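Side-chain contacts in phage integrase/site-specific recombinase (Haloarcula marismortui, PDB 3NRW), which probably binds DNA through this N-terminal core-binding domain as part of a tyrosine recombinase thought to act in DNA integration and recombination: residues A[55-58]-A[59-63]; A[69-72]-A[73-77]; A[40-43]-A[44-48]; A[82-85]-A[86-90]; A[49-52]-A[53-56]. All coordinates share one frame; numbering follows the deposited sequence.

How the interactions relate
All five contacts are local and lie in the all-helical core-binding domain. Interactions 1, 3, 4 and 5 are all partly buried; interaction 4, on helix 73-92, lies nearest the middle, its centre about 6 Å from the centre of the chain, and is mainly apolar, with a water-bridged Lys-Glu pair beyond salt-bridge distance. Interaction 2, at the start of the same helix, is a surface contact. Interaction 3, a helix end, is followed by interaction 5, a 3-10 turn, which runs into interaction 1, a helix start, through the shared Thr-55 and Gly-56. Interactions 1 and 3 both lay a side chain over an indole face and are tied by the salt bridge Glu-61 to Arg-46. Interaction 5 instead pairs weak carboxylate bonds with a selenomethionine that packs against interaction 4.

Interaction 1: A[55-58]-A[59-63]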
loop_
_atom_site.group_PDB
_atom_site.type_symbol
_atom_site.label_atom_id
_atom_site.label_comp_id
_atom_site.label_asym_id
_atom_site.label_seq_id
_atom_site.Cartn_x
_atom_site.Cartn_y
_atom_site.Cartn_z
ATOM N N THR A 55 -10.667 1.698 -3.516
ATOM C CA THR A 55 -11.723 2.511 -2.908
ATOM C C THR A 55 -11.688 2.307 -1.400
ATOM O O THR A 55 -10.962 1.447 -0.901
ATOM C CB THR A 55 -13.123 2.068 -3.371
ATOM O OG1 THR A 55 -13.347 0.713 -2.960
ATOM C CG2 THR A 55 -13.255 2.167 -4.879
ATOM N N GLY A 56 -12.487 3.087 -0.677
ATOM C CA GLY A 56 -12.542 2.933 0.766
ATOM C C GLY A 56 -12.970 1.517 1.125
ATOM O O GLY A 56 -12.477 0.929 2.095
ATOM N N TRP A 57 -13.894 0.961 0.344
ATOM C CA TRP A 57 -14.369 -0.394 0.591
ATOM C C TRP A 57 -13.244 -1.412 0.443
ATOM O O TRP A 57 -13.041 -2.252 1.317
ATOM C CB TRP A 57 -15.526 -0.749 -0.356
ATOM C CG TRP A 57 -15.885 -2.221 -0.351
ATOM C CD1 TRP A 57 -15.527 -3.156 -1.283
ATOM C CD2 TRP A 57 -16.658 -2.921 0.634
ATOM N NE1 TRP A 57 -16.028 -4.388 -0.941
ATOM C CE2 TRP A 57 -16.726 -4.272 0.232
ATOM C CE3 TRP A 57 -17.298 -2.534 1.820
ATOM C CZ2 TRP A 57 -17.411 -5.243 0.973
ATOM C CZ3 TRP A 57 -17.981 -3.502 2.556
ATOM C CH2 TRP A 57 -18.030 -4.838 2.129
ATOM N N LYS A 58 -12.509 -1.337 -0.663
ATOM C CA LYS A 58 -11.422 -2.277 -0.894
ATOM C C LYS A 58 -10.338 -2.137 0.170
ATOM O O LYS A 58 -9.775 -3.138 0.626
ATOM C CB LYS A 58 -10.828 -2.072 -2.293
ATOM C CG LYS A 58 -11.838 -2.296 -3.412
ATOM C CD LYS A 58 -11.215 -2.074 -4.780
ATOM C CE LYS A 58 -12.266 -2.141 -5.876
ATOM N NZ LYS A 58 -12.963 -3.455 -5.874
ATOM N N LEU A 59 -10.049 -0.905 0.578
ATOM C CA LEU A 59 -9.034 -0.684 1.609
ATOM C C LEU A 59 -9.479 -1.299 2.934
ATOM O O LEU A 59 -8.662 -1.877 3.665
ATOM C CB LEU A 59 -8.766 0.813 1.793
ATOM C CG LEU A 59 -8.038 1.505 0.634
ATOM C CD1 LEU A 59 -7.925 2.994 0.919
ATOM C CD2 LEU A 59 -6.661 0.888 0.445
ATOM N N ASP A 60 -10.770 -1.182 3.243
ATOM C CA ASP A 60 -11.303 -1.749 4.480
ATOM C C ASP A 60 -11.246 -3.275 4.410
ATOM O O ASP A 60 -11.009 -3.939 5.414
ATOM C CB ASP A 60 -12.751 -1.300 4.704
ATOM C CG ASP A 60 -13.339 -1.848 6.001
ATOM O OD1 ASP A 60 -13.019 -1.311 7.085
ATOM O OD2 ASP A 60 -14.109 -2.833 5.937
ATOM N N GLU A 61 -11.484 -3.825 3.221
ATOM C CA GLU A 61 -11.431 -5.265 3.037
ATOM C C GLU A 61 -10.013 -5.724 3.332
ATOM O O GLU A 61 -9.803 -6.731 4.008
ATOM C CB GLU A 61 -11.802 -5.642 1.603
ATOM C CG GLU A 61 -13.291 -5.553 1.306
ATOM C CD GLU A 61 -14.052 -6.785 1.757
ATOM O OE1 GLU A 61 -14.061 -7.784 1.006
ATOM O OE2 GLU A 61 -14.629 -6.764 2.866
ATOM N N TYR A 62 -9.038 -4.979 2.824
ATOM C CA TYR A 62 -7.647 -5.345 3.046
ATOM C C TYR A 62 -7.298 -5.285 4.525
ATOM O O TYR A 62 -6.679 -6.205 5.068
ATOM C CB TYR A 62 -6.702 -4.426 2.274
ATOM C CG TYR A 62 -5.253 -4.787 2.505
ATOM C CD1 TYR A 62 -4.421 -3.967 3.260
ATOM C CD2 TYR A 62 -4.727 -5.973 2.003
ATOM C CE1 TYR A 62 -3.095 -4.320 3.512
ATOM C CE2 TYR A 62 -3.407 -6.340 2.245
ATOM C CZ TYR A 62 -2.598 -5.508 3.000
ATOM O OH TYR A 62 -1.296 -5.865 3.236
ATOM N N GLU A 63 -7.694 -4.204 5.183
ATOM C CA GLU A 63 -7.397 -4.064 6.597
ATOM C C GLU A 63 -7.946 -5.241 7.399
ATOM O O GLU A 63 -7.256 -5.811 8.250
ATOM C CB GLU A 63 -7.976 -2.757 7.133
ATOM C CG GLU A 63 -7.708 -2.543 8.610
ATOM C CD GLU A 63 -8.291 -1.250 9.118
ATOM O OE1 GLU A 63 -8.191 -1.004 10.338
ATOM O OE2 GLU A 63 -8.845 -0.484 8.301
HETATM O O HOH W 1 -15.633 -7.331 -1.460
#
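Glu-61 OE1 is gripped from two directions: a water, 3.0 Å from OE1, donates to it, and the guanidinium of Arg-46, just past helix 26-45, forms a salt bridge with it. The same water accepts from Trp-57 NE1, also at 3.0 Å, lying at the edge of the indole in its plane, and so bridges the two side chains. This is an i to i+4 pair on the first turns of helix 56-67 of the core-binding domain, with Thr-55 as its N-cap.

The bridge is matched by a stack. Trp-57 has CG turned anti to its own N (chi1 168°), which carries the indole along the helix toward Glu-61. Glu-61 CG lies over one face, 4.0 Å from the centroid of the five-membered ring of Trp-57, a CH-pi contact close to the ring normal. Because the Glu-61 chain bends at chi2 (-82°), its carboxylate folds back over the ring and lies almost parallel to it. OE2 of Glu-61 comes 3.7 Å from Trp-57 CZ2, while OE1 is left to face the water.

Beneath the pair, Glu-61 N donates to Trp-57 O as part of the ordinary helical ladder, which begins with Leu-59 N to Thr-55 O at 2.9 Å. Leu-59 is buried, reaching Leu-87 of helix 73-92, and Tyr-62 meets Trp-42 edge-to-face. At the helix start the cap is side-chain made: Thr-55 OG1 accepts from Lys-58 N at 3.2 Å in a nearly straight bond, 171° at the hydrogen.

Interaction 2: A[69-72]-A[73-77]; sequences SDVS and PATLN
Val-71 and Thr-75 are modelled with implausibly close carbon contacts: CG2 of Val-71 is placed too near the Thr-75 side chain for carbons, so the detail of that meeting is doubtful. What can be read with more confidence is the other branch. Val-71 CG1 lies 4.1 Å from Leu-76 CB, an apolar contact in which the two side chains cross at about a right angle. Its position follows from chi1 of 70°, which sets CG1 between the backbone N and the carbonyl carbon.

The setting is the N-terminal end of helix 73-92, entered from the short connection that follows helix 56-67. Ser-72 holds the N-cap position, yet its side chain makes no capping bond; the link to the first turn is made by its carbonyl. Ser-72 O accepts from Leu-76 N at 2.9 Å, with a C=O...N angle of 164°. Pro-73 follows directly as the first helical residue, and its CD lies 3.4 Å from Ser-72 CB, a close approach that the Ser-Pro peptide link largely dictates. Upstream, a weak bond also runs from Val-71 N to Ser-69 OG at 3.3 Å, and that hydroxyl also bonds to Arg-66 O of helix 56-67.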
loop_
_atom_site.group_PDB
_atom_site.type_symbol
_atom_site.label_atom_id
_atom_site.label_comp_id
_atom_site.label_asym_id
_atom_site.label_seq_id
_atom_site.Cartn_x
_atom_site.Cartn_y
_atom_site.Cartn_z
ATOM N N SER A 69 -4.914 -12.145 10.287
ATOM C CA SER A 69 -3.671 -12.912 10.248
ATOM C C SER A 69 -3.133 -13.076 11.669
ATOM O O SER A 69 -3.797 -12.693 12.629
ATOM C CB SER A 69 -2.626 -12.205 9.377
ATOM O OG SER A 69 -2.167 -11.007 9.989
ATOM N N ASP A 70 -1.931 -13.633 11.798
ATOM C CA ASP A 70 -1.324 -13.851 13.111
ATOM C C ASP A 70 -0.426 -12.692 13.537
ATOM O O ASP A 70 0.307 -12.795 14.520
ATOM C CB ASP A 70 -0.519 -15.156 13.098
ATOM C CG ASP A 70 -1.405 -16.387 12.996
ATOM O OD1 ASP A 70 -0.994 -17.366 12.337
ATOM O OD2 ASP A 70 -2.507 -16.380 13.587
ATOM N N VAL A 71 -0.493 -11.588 12.801
ATOM C CA VAL A 71 0.319 -10.416 13.096
ATOM C C VAL A 71 -0.158 -9.672 14.345
ATOM O O VAL A 71 -1.355 -9.662 14.648
ATOM C CB VAL A 71 0.315 -9.442 11.895
ATOM C CG1 VAL A 71 -1.051 -8.791 11.742
ATOM C CG2 VAL A 71 1.373 -8.403 12.078
ATOM N N SER A 72 0.782 -9.062 15.068
ATOM C CA SER A 72 0.476 -8.295 16.278
ATOM C C SER A 72 -0.095 -6.935 15.889
ATOM O O SER A 72 0.157 -6.437 14.789
ATOM C CB SER A 72 1.748 -8.048 17.105
ATOM O OG SER A 72 2.312 -9.250 17.611
ATOM N N PRO A 73 -0.861 -6.305 16.793
ATOM C CA PRO A 73 -1.441 -4.992 16.498
ATOM C C PRO A 73 -0.383 -3.962 16.100
ATOM O O PRO A 73 -0.587 -3.177 15.175
ATOM C CB PRO A 73 -2.161 -4.631 17.803
ATOM C CG PRO A 73 -1.373 -5.372 18.847
ATOM C CD PRO A 73 -1.150 -6.705 18.180
ATOM N N ALA A 74 0.751 -3.980 16.792
ATOM C CA ALA A 74 1.842 -3.050 16.515
ATOM C C ALA A 74 2.381 -3.236 15.099
ATOM O O ALA A 74 2.697 -2.269 14.408
ATOM C CB ALA A 74 2.966 -3.249 17.527
ATOM N N THR A 75 2.489 -4.489 14.675
ATOM C CA THR A 75 2.987 -4.794 13.343
ATOM C C THR A 75 1.954 -4.375 12.299
ATOM O O THR A 75 2.302 -3.847 11.243
ATOM C CB THR A 75 3.288 -6.298 13.213
ATOM O OG1 THR A 75 4.183 -6.691 14.262
ATOM C CG2 THR A 75 3.918 -6.606 11.862
ATOM N N LEU A 76 0.681 -4.598 12.605
ATOM C CA LEU A 76 -0.395 -4.235 11.691
ATOM C C LEU A 76 -0.454 -2.721 11.484
ATOM O O LEU A 76 -0.672 -2.244 10.367
ATOM C CB LEU A 76 -1.739 -4.729 12.231
ATOM C CG LEU A 76 -2.966 -4.373 11.390
ATOM C CD1 LEU A 76 -2.764 -4.858 9.963
ATOM C CD2 LEU A 76 -4.213 -4.998 12.004
ATOM N N ASN A 77 -0.264 -1.975 12.569
ATOM C CA ASN A 77 -0.290 -0.518 12.518
ATOM C C ASN A 77 0.797 0.011 11.583
ATOM O O ASN A 77 0.549 0.909 10.779
ATOM C CB ASN A 77 -0.081 0.068 13.919
ATOM C CG ASN A 77 -1.199 -0.292 14.883
ATOM O OD1 ASN A 77 -1.193 0.135 16.040
ATOM N ND2 ASN A 77 -2.161 -1.080 14.414
#

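Interaction 3: A[40-43]-A[44-48]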
loop_
_atom_site.group_PDB
_atom_site.type_symbol
_atom_site.label_atom_id
_atom_site.label_comp_id
_atom_site.label_asym_id
_atom_site.label_seq_id
_atom_site.Cartn_x
_atom_site.Cartn_y
_atom_site.Cartn_z
ATOM N N VAL A 40 0.227 -6.427 -2.345
ATOM C CA VAL A 40 0.341 -6.769 -3.757
ATOM C C VAL A 40 -0.257 -8.140 -4.057
ATOM O O VAL A 40 -1.015 -8.286 -5.015
ATOM C CB VAL A 40 1.809 -6.725 -4.230
ATOM C CG1 VAL A 40 1.911 -7.202 -5.673
ATOM C CG2 VAL A 40 2.333 -5.297 -4.121
ATOM N N GLU A 41 0.066 -9.145 -3.244
ATOM C CA GLU A 41 -0.481 -10.480 -3.477
ATOM C C GLU A 41 -1.997 -10.479 -3.298
ATOM O O GLU A 41 -2.720 -11.081 -4.091
ATOM C CB GLU A 41 0.171 -11.505 -2.540
ATOM C CG GLU A 41 0.287 -11.062 -1.096
ATOM C CD GLU A 41 0.876 -12.137 -0.201
ATOM O OE1 GLU A 41 0.309 -13.250 -0.165
ATOM O OE2 GLU A 41 1.897 -11.868 0.472
ATOM N N TRP A 42 -2.477 -9.792 -2.262
ATOM C CA TRP A 42 -3.908 -9.699 -2.002
ATOM C C TRP A 42 -4.619 -9.004 -3.162
ATOM O O TRP A 42 -5.627 -9.497 -3.674
ATOM C CB TRP A 42 -4.157 -8.921 -0.703
ATOM C CG TRP A 42 -5.615 -8.661 -0.398
ATOM C CD1 TRP A 42 -6.478 -9.483 0.274
ATOM C CD2 TRP A 42 -6.362 -7.493 -0.742
ATOM N NE1 TRP A 42 -7.718 -8.895 0.373
ATOM C CE2 TRP A 42 -7.675 -7.670 -0.243
ATOM C CE3 TRP A 42 -6.054 -6.306 -1.423
ATOM C CZ2 TRP A 42 -8.674 -6.708 -0.405
ATOM C CZ3 TRP A 42 -7.053 -5.345 -1.586
ATOM C CH2 TRP A 42 -8.347 -5.556 -1.077
ATOM N N ALA A 43 -4.096 -7.855 -3.579
ATOM C CA ALA A 43 -4.709 -7.108 -4.674
ATOM C C ALA A 43 -4.717 -7.920 -5.969
ATOM O O ALA A 43 -5.734 -7.965 -6.664
ATOM C CB ALA A 43 -3.977 -5.781 -4.893
ATOM N N GLU A 44 -3.599 -8.566 -6.289
ATOM C CA GLU A 44 -3.528 -9.356 -7.512
ATOM C C GLU A 44 -4.538 -10.502 -7.472
ATOM O O GLU A 44 -5.199 -10.787 -8.471
ATOM C CB GLU A 44 -2.117 -9.916 -7.724
ATOM C CG GLU A 44 -1.049 -8.840 -7.957
ATOM C CD GLU A 44 0.308 -9.418 -8.287
ATOM O OE1 GLU A 44 0.503 -10.634 -8.079
ATOM O OE2 GLU A 44 1.190 -8.655 -8.745
ATOM N N GLU A 45 -4.667 -11.154 -6.321
ATOM C CA GLU A 45 -5.615 -12.258 -6.203
ATOM C C GLU A 45 -7.064 -11.799 -6.296
ATOM O O GLU A 45 -7.941 -12.572 -6.689
ATOM C CB GLU A 45 -5.378 -13.018 -4.899
ATOM C CG GLU A 45 -4.182 -13.942 -4.987
ATOM C CD GLU A 45 -4.398 -15.066 -5.990
ATOM O OE1 GLU A 45 -3.407 -15.700 -6.397
ATOM O OE2 GLU A 45 -5.559 -15.317 -6.366
ATOM N N ARG A 46 -7.303 -10.535 -5.950
ATOM C CA ARG A 46 -8.634 -9.946 -5.993
ATOM C C ARG A 46 -8.872 -9.247 -7.328
ATOM O O ARG A 46 -9.809 -8.461 -7.464
ATOM C CB ARG A 46 -8.806 -8.934 -4.857
ATOM C CG ARG A 46 -8.703 -9.518 -3.459
ATOM C CD ARG A 46 -9.727 -10.617 -3.244
ATOM N NE ARG A 46 -10.459 -10.444 -1.991
ATOM C CZ ARG A 46 -11.315 -9.454 -1.758
ATOM N NH1 ARG A 46 -11.551 -8.545 -2.693
ATOM N NH2 ARG A 46 -11.939 -9.370 -0.589
ATOM N N ASP A 47 -8.007 -9.526 -8.300
ATOM C CA ASP A 47 -8.101 -8.960 -9.643
ATOM C C ASP A 47 -8.040 -7.433 -9.726
ATOM O O ASP A 47 -8.700 -6.824 -10.568
ATOM C CB ASP A 47 -9.373 -9.450 -10.347
ATOM C CG ASP A 47 -9.484 -10.965 -10.375
ATOM O OD1 ASP A 47 -8.485 -11.637 -10.712
ATOM O OD2 ASP A 47 -10.579 -11.485 -10.068
ATOM N N ILE A 48 -7.263 -6.808 -8.849
ATOM C CA ILE A 48 -7.095 -5.355 -8.888
ATOM C C ILE A 48 -5.899 -5.106 -9.808
ATOM O O ILE A 48 -4.753 -5.269 -9.396
ATOM C CB ILE A 48 -6.806 -4.800 -7.480
ATOM C CG1 ILE A 48 -8.054 -4.982 -6.603
ATOM C CG2 ILE A 48 -6.386 -3.323 -7.555
ATOM C CD1 ILE A 48 -7.847 -4.677 -5.133
#
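Arg-46 runs from its CB along the indole of Trp-42. CB of Arg-46 sits 3.4 Å from Trp-42 O, close to the carbonyl that its own backbone N weakly engages. Arg-46 CG then rises over the ring face, 4.0 Å from the centroid of the five-membered ring of Trp-42 and 15° off its normal, a CH-pi contact. The chain bends at chi2 (-58°) and again at chi3, a turn that keeps the tip near the indole. NE of Arg-46 lies 3.9 Å from Trp-42 NE1, and its CZ comes 4.0 Å from Trp-42 CZ2, which sits over the guanidinium centre although the two planes are inclined by 41°. NH2 of Arg-46 ends the path in a salt bridge with Glu-61 of helix 56-67.

Trp-42 is buried, and its other neighbours include Phe-65, whose ring meets the indole with the two planes inclined. Ile-48 CD1 approaches the six-membered ring of Trp-42, 3.7 Å from Trp-42 CZ3, while Ile-48 CB packs on Ala-43 CB. Alongside, Val-40 and Glu-44 point the same way, the carboxylate lying beside a Val-40 methyl.

Backbone geometry closes the helix. Ile-48 N donates to Ala-43 O at 2.9 Å and Asp-47 N to Glu-44 O at 3.1 Å, with Asp-47 at positive phi: the Schellman motif that ends helix 26-45.

Interaction 4: A[82-85]-A[86-90]; sequences TLKN and WLEYL
Leu-83 and Trp-86 both carry CG anti to the backbone N (chi1 174° and 180°), a setting that brings a leucine methyl and the indole edge together on one flank of helix 73-92. CD1 of Leu-83 meets the edge of the benzo ring near its plane, 3.6 Å from Trp-86 CE3 and 4.0 Å from Trp-86 CZ3. One indole face is covered by the helix itself, Leu-90 CD1 lying 3.9 Å above the ring plane toward its rim. Leu-83 CD1 also comes within 4.4 Å of Leu-87 CG, a looser contact on the same flank. The indole is further fixed through NE1, which donates to Ala-12 O of helix 9-20, and its rings meet those of Tyr-16 and Phe-39.

Another flank carries charge. Lys-84 bends at chi2, chi3 and chi4, yet NZ stops 4.6 Å from Glu-88 OE2, beyond a salt bridge. A water to one side bridges them, donating to Glu-88 OE2 at 3.1 Å and accepting only weakly from Lys-84 NZ at 3.4 Å. Glu-88 also runs side by side with Asn-85, the carboxylate and amide planes 41° apart; Asn-85 OD1 takes a weak hydrogen bond from Gln-81.

Backbone bonds run regularly beneath, Trp-86 N reaching Thr-82 O at 2.9 Å. The arrangement is that of an amphipathic helix within an all-helical core-binding domain, its apolar flank turned to helices 9-20, 26-45 and 56-67.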
loop_
_atom_site.group_PDB
_atom_site.type_symbol
_atom_site.label_atom_id
_atom_site.label_comp_id
_atom_site.label_asym_id
_atom_site.label_seq_id
_atom_site.Cartn_x
_atom_site.Cartn_y
_atom_site.Cartn_z
ATOM N N THR A 82 2.456 2.269 6.357
ATOM C CA THR A 82 3.251 2.223 5.144
ATOM C C THR A 82 2.289 2.221 3.963
ATOM O O THR A 82 2.555 2.856 2.950
ATOM C CB THR A 82 4.170 0.981 5.098
ATOM O OG1 THR A 82 5.303 1.194 5.953
ATOM C CG2 THR A 82 4.661 0.729 3.677
ATOM N N LEU A 83 1.163 1.524 4.100
ATOM C CA LEU A 83 0.167 1.493 3.031
ATOM C C LEU A 83 -0.295 2.928 2.794
ATOM O O LEU A 83 -0.416 3.385 1.655
ATOM C CB LEU A 83 -1.032 0.615 3.427
ATOM C CG LEU A 83 -2.220 0.600 2.454
ATOM C CD1 LEU A 83 -1.747 0.165 1.078
ATOM C CD2 LEU A 83 -3.319 -0.333 2.959
ATOM N N LYS A 84 -0.546 3.641 3.887
ATOM C CA LYS A 84 -0.991 5.028 3.816
ATOM C C LYS A 84 0.036 5.919 3.110
ATOM O O LYS A 84 -0.313 6.696 2.220
ATOM C CB LYS A 84 -1.247 5.568 5.228
ATOM C CG LYS A 84 -1.546 7.059 5.273
ATOM C CD LYS A 84 -2.948 7.357 4.787
ATOM C CE LYS A 84 -3.906 7.540 5.954
ATOM N NZ LYS A 84 -3.646 8.816 6.681
ATOM N N ASN A 85 1.299 5.813 3.510
ATOM C CA ASN A 85 2.347 6.626 2.901
ATOM C C ASN A 85 2.508 6.292 1.427
ATOM O O ASN A 85 2.816 7.161 0.602
ATOM C CB ASN A 85 3.676 6.419 3.621
ATOM C CG ASN A 85 3.606 6.812 5.074
ATOM O OD1 ASN A 85 2.779 7.637 5.459
ATOM N ND2 ASN A 85 4.477 6.238 5.890
ATOM N N TRP A 86 2.306 5.024 1.098
ATOM C CA TRP A 86 2.419 4.582 -0.280
ATOM C C TRP A 86 1.349 5.264 -1.124
ATOM O O TRP A 86 1.655 5.825 -2.177
ATOM C CB TRP A 86 2.271 3.065 -0.333
ATOM C CG TRP A 86 2.351 2.448 -1.682
ATOM C CD1 TRP A 86 3.106 2.856 -2.743
ATOM C CD2 TRP A 86 1.727 1.225 -2.078
ATOM N NE1 TRP A 86 2.998 1.946 -3.783
ATOM C CE2 TRP A 86 2.160 0.937 -3.393
ATOM C CE3 TRP A 86 0.850 0.339 -1.441
ATOM C CZ2 TRP A 86 1.739 -0.206 -4.081
ATOM C CZ3 TRP A 86 0.431 -0.801 -2.130
ATOM C CH2 TRP A 86 0.880 -1.061 -3.434
ATOM N N LEU A 87 0.104 5.235 -0.659
ATOM C CA LEU A 87 -0.979 5.865 -1.400
ATOM C C LEU A 87 -0.792 7.378 -1.519
ATOM O O LEU A 87 -1.205 7.972 -2.514
ATOM C CB LEU A 87 -2.330 5.539 -0.760
ATOM C CG LEU A 87 -2.695 4.048 -0.777
ATOM C CD1 LEU A 87 -4.095 3.864 -0.225
ATOM C CD2 LEU A 87 -2.611 3.498 -2.204
ATOM N N GLU A 88 -0.175 8.001 -0.517
ATOM C CA GLU A 88 0.066 9.445 -0.578
ATOM C C GLU A 88 1.017 9.725 -1.736
ATOM O O GLU A 88 0.837 10.689 -2.477
ATOM C CB GLU A 88 0.676 9.957 0.733
ATOM C CG GLU A 88 -0.218 9.722 1.940
ATOM C CD GLU A 88 0.276 10.417 3.198
ATOM O OE1 GLU A 88 1.505 10.469 3.412
ATOM O OE2 GLU A 88 -0.571 10.889 3.984
ATOM N N TYR A 89 2.029 8.875 -1.887
ATOM C CA TYR A 89 2.992 9.020 -2.972
ATOM C C TYR A 89 2.271 8.872 -4.305
ATOM O O TYR A 89 2.439 9.694 -5.208
ATOM C CB TYR A 89 4.096 7.959 -2.862
ATOM C CG TYR A 89 4.958 7.826 -4.097
ATOM C CD1 TYR A 89 5.705 8.905 -4.573
ATOM C CD2 TYR A 89 5.023 6.621 -4.800
ATOM C CE1 TYR A 89 6.492 8.788 -5.714
ATOM C CE2 TYR A 89 5.806 6.496 -5.943
ATOM C CZ TYR A 89 6.539 7.586 -6.396
ATOM O OH TYR A 89 7.314 7.481 -7.531
ATOM N N LEU A 90 1.468 7.820 -4.428
ATOM C CA LEU A 90 0.737 7.579 -5.665
ATOM C C LEU A 90 -0.251 8.696 -5.985
ATOM O O LEU A 90 -0.473 9.012 -7.153
ATOM C CB LEU A 90 0.004 6.237 -5.603
ATOM C CG LEU A 90 0.885 4.988 -5.493
ATOM C CD1 LEU A 90 -0.014 3.765 -5.460
ATOM C CD2 LEU A 90 1.862 4.904 -6.672
HETATM O O HOH W 2 -3.670 10.862 4.024
#

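Interaction 5: A[49-52]-A[53-56]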
loop_
_atom_site.group_PDB
_atom_site.type_symbol
_atom_site.label_atom_id
_atom_site.label_comp_id
_atom_site.label_asym_id
_atom_site.label_seq_id
_atom_site.Cartn_x
_atom_site.Cartn_y
_atom_site.Cartn_z
ATOM N N THR A 49 -6.167 -4.703 -11.049
ATOM C CA THR A 49 -5.106 -4.489 -12.034
ATOM C C THR A 49 -4.511 -3.091 -12.109
ATOM O O THR A 49 -3.481 -2.895 -12.748
ATOM C CB THR A 49 -5.586 -4.870 -13.449
ATOM O OG1 THR A 49 -6.712 -4.058 -13.797
ATOM C CG2 THR A 49 -5.990 -6.340 -13.495
ATOM N N ALA A 50 -5.163 -2.120 -11.475
ATOM C CA ALA A 50 -4.681 -0.743 -11.473
ATOM C C ALA A 50 -4.959 -0.169 -10.093
ATOM O O ALA A 50 -6.046 -0.356 -9.548
ATOM C CB ALA A 50 -5.403 0.078 -12.545
HETATM N N MSE A 51 -3.988 0.535 -9.526
HETATM C CA MSE A 51 -4.175 1.092 -8.200
HETATM C C MSE A 51 -5.330 2.086 -8.117
HETATM O O MSE A 51 -5.944 2.236 -7.061
HETATM C CB MSE A 51 -2.876 1.746 -7.715
HETATM C CG MSE A 51 -1.755 0.756 -7.426
HETATM SE SE MSE A 51 -2.164 -0.505 -5.977
HETATM C CE MSE A 51 -1.784 0.658 -4.455
ATOM N N ARG A 52 -5.639 2.754 -9.223
ATOM C CA ARG A 52 -6.731 3.720 -9.220
ATOM C C ARG A 52 -8.075 3.049 -8.911
ATOM O O ARG A 52 -9.032 3.715 -8.509
ATOM C CB ARG A 52 -6.804 4.440 -10.571
ATOM C CG ARG A 52 -7.700 5.669 -10.574
ATOM C CD ARG A 52 -7.781 6.273 -11.963
ATOM N NE ARG A 52 -6.473 6.683 -12.474
ATOM C CZ ARG A 52 -5.771 7.714 -12.011
ATOM N NH1 ARG A 52 -6.238 8.454 -11.017
ATOM N NH2 ARG A 52 -4.605 8.021 -12.563
ATOM N N GLU A 53 -8.137 1.733 -9.091
ATOM C CA GLU A 53 -9.356 0.966 -8.834
ATOM C C GLU A 53 -9.681 0.865 -7.347
ATOM O O GLU A 53 -10.804 0.530 -6.974
ATOM C CB GLU A 53 -9.226 -0.442 -9.426
ATOM C CG GLU A 53 -9.145 -0.460 -10.949
ATOM C CD GLU A 53 -8.891 -1.845 -11.518
ATOM O OE1 GLU A 53 -8.925 -1.995 -12.758
ATOM O OE2 GLU A 53 -8.648 -2.784 -10.730
ATOM N N LEU A 54 -8.698 1.149 -6.499
ATOM C CA LEU A 54 -8.907 1.089 -5.058
ATOM C C LEU A 54 -9.964 2.080 -4.580
ATOM O O LEU A 54 -10.132 3.153 -5.159
ATOM C CB LEU A 54 -7.594 1.356 -4.326
ATOM C CG LEU A 54 -6.560 0.239 -4.437
ATOM C CD1 LEU A 54 -5.279 0.679 -3.756
ATOM C CD2 LEU A 54 -7.103 -1.039 -3.793
ATOM N N THR A 55 -10.667 1.698 -3.516
ATOM C CA THR A 55 -11.723 2.511 -2.908
ATOM C C THR A 55 -11.688 2.307 -1.400
ATOM O O THR A 55 -10.962 1.447 -0.901
ATOM C CB THR A 55 -13.123 2.068 -3.371
ATOM O OG1 THR A 55 -13.347 0.713 -2.960
ATOM C CG2 THR A 55 -13.255 2.167 -4.879
ATOM N N GLY A 56 -12.487 3.087 -0.677
ATOM C CA GLY A 56 -12.542 2.933 0.766
ATOM C C GLY A 56 -12.970 1.517 1.125
ATOM O O GLY A 56 -12.477 0.929 2.095
#
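Glu-53 N donates to Ala-50 O and Leu-54 N to Met-51 O, both at 3.0 Å and both i to i+3. These backbone hydrogen bonds define a short 3-10 turn in the connection between helices 26-45 and 56-67 of the core-binding domain. In each case the donor stands well above the carbonyl plane, by 50° for Ala-50 and 53° for Met-51, away from a lone pair.

Polar side-chain bonds come from the Glu-53 carboxylate, which reaches back over the turn to Thr-49. The chain is extended beyond CG, so the carboxylate arrives beside Thr-49, one oxygen to each donor. Glu-53 OE2 accepts from Thr-49 N and Glu-53 OE1 from Thr-49 OG1, each at 3.2 Å and each weak. Ala-50 N, close by, is buried without a partner. Arg-52 faces another way, its NH2 donating to the carbonyls of Asp-94 and Pro-5.

Apolar contact falls to Met-51, present as selenomethionine, and Leu-54, which lie side by side pointing the same way. Met-51 bends at chi2 and chi3, curling its methyl into the hydrophobic interior against Trp-86 and Leu-90 of helix 73-92. That methyl, CE of Met-51, also rests 3.6 Å from Leu-54 CD1, and SE of Met-51 lies 4.0 Å from the same Leu-54 CD1.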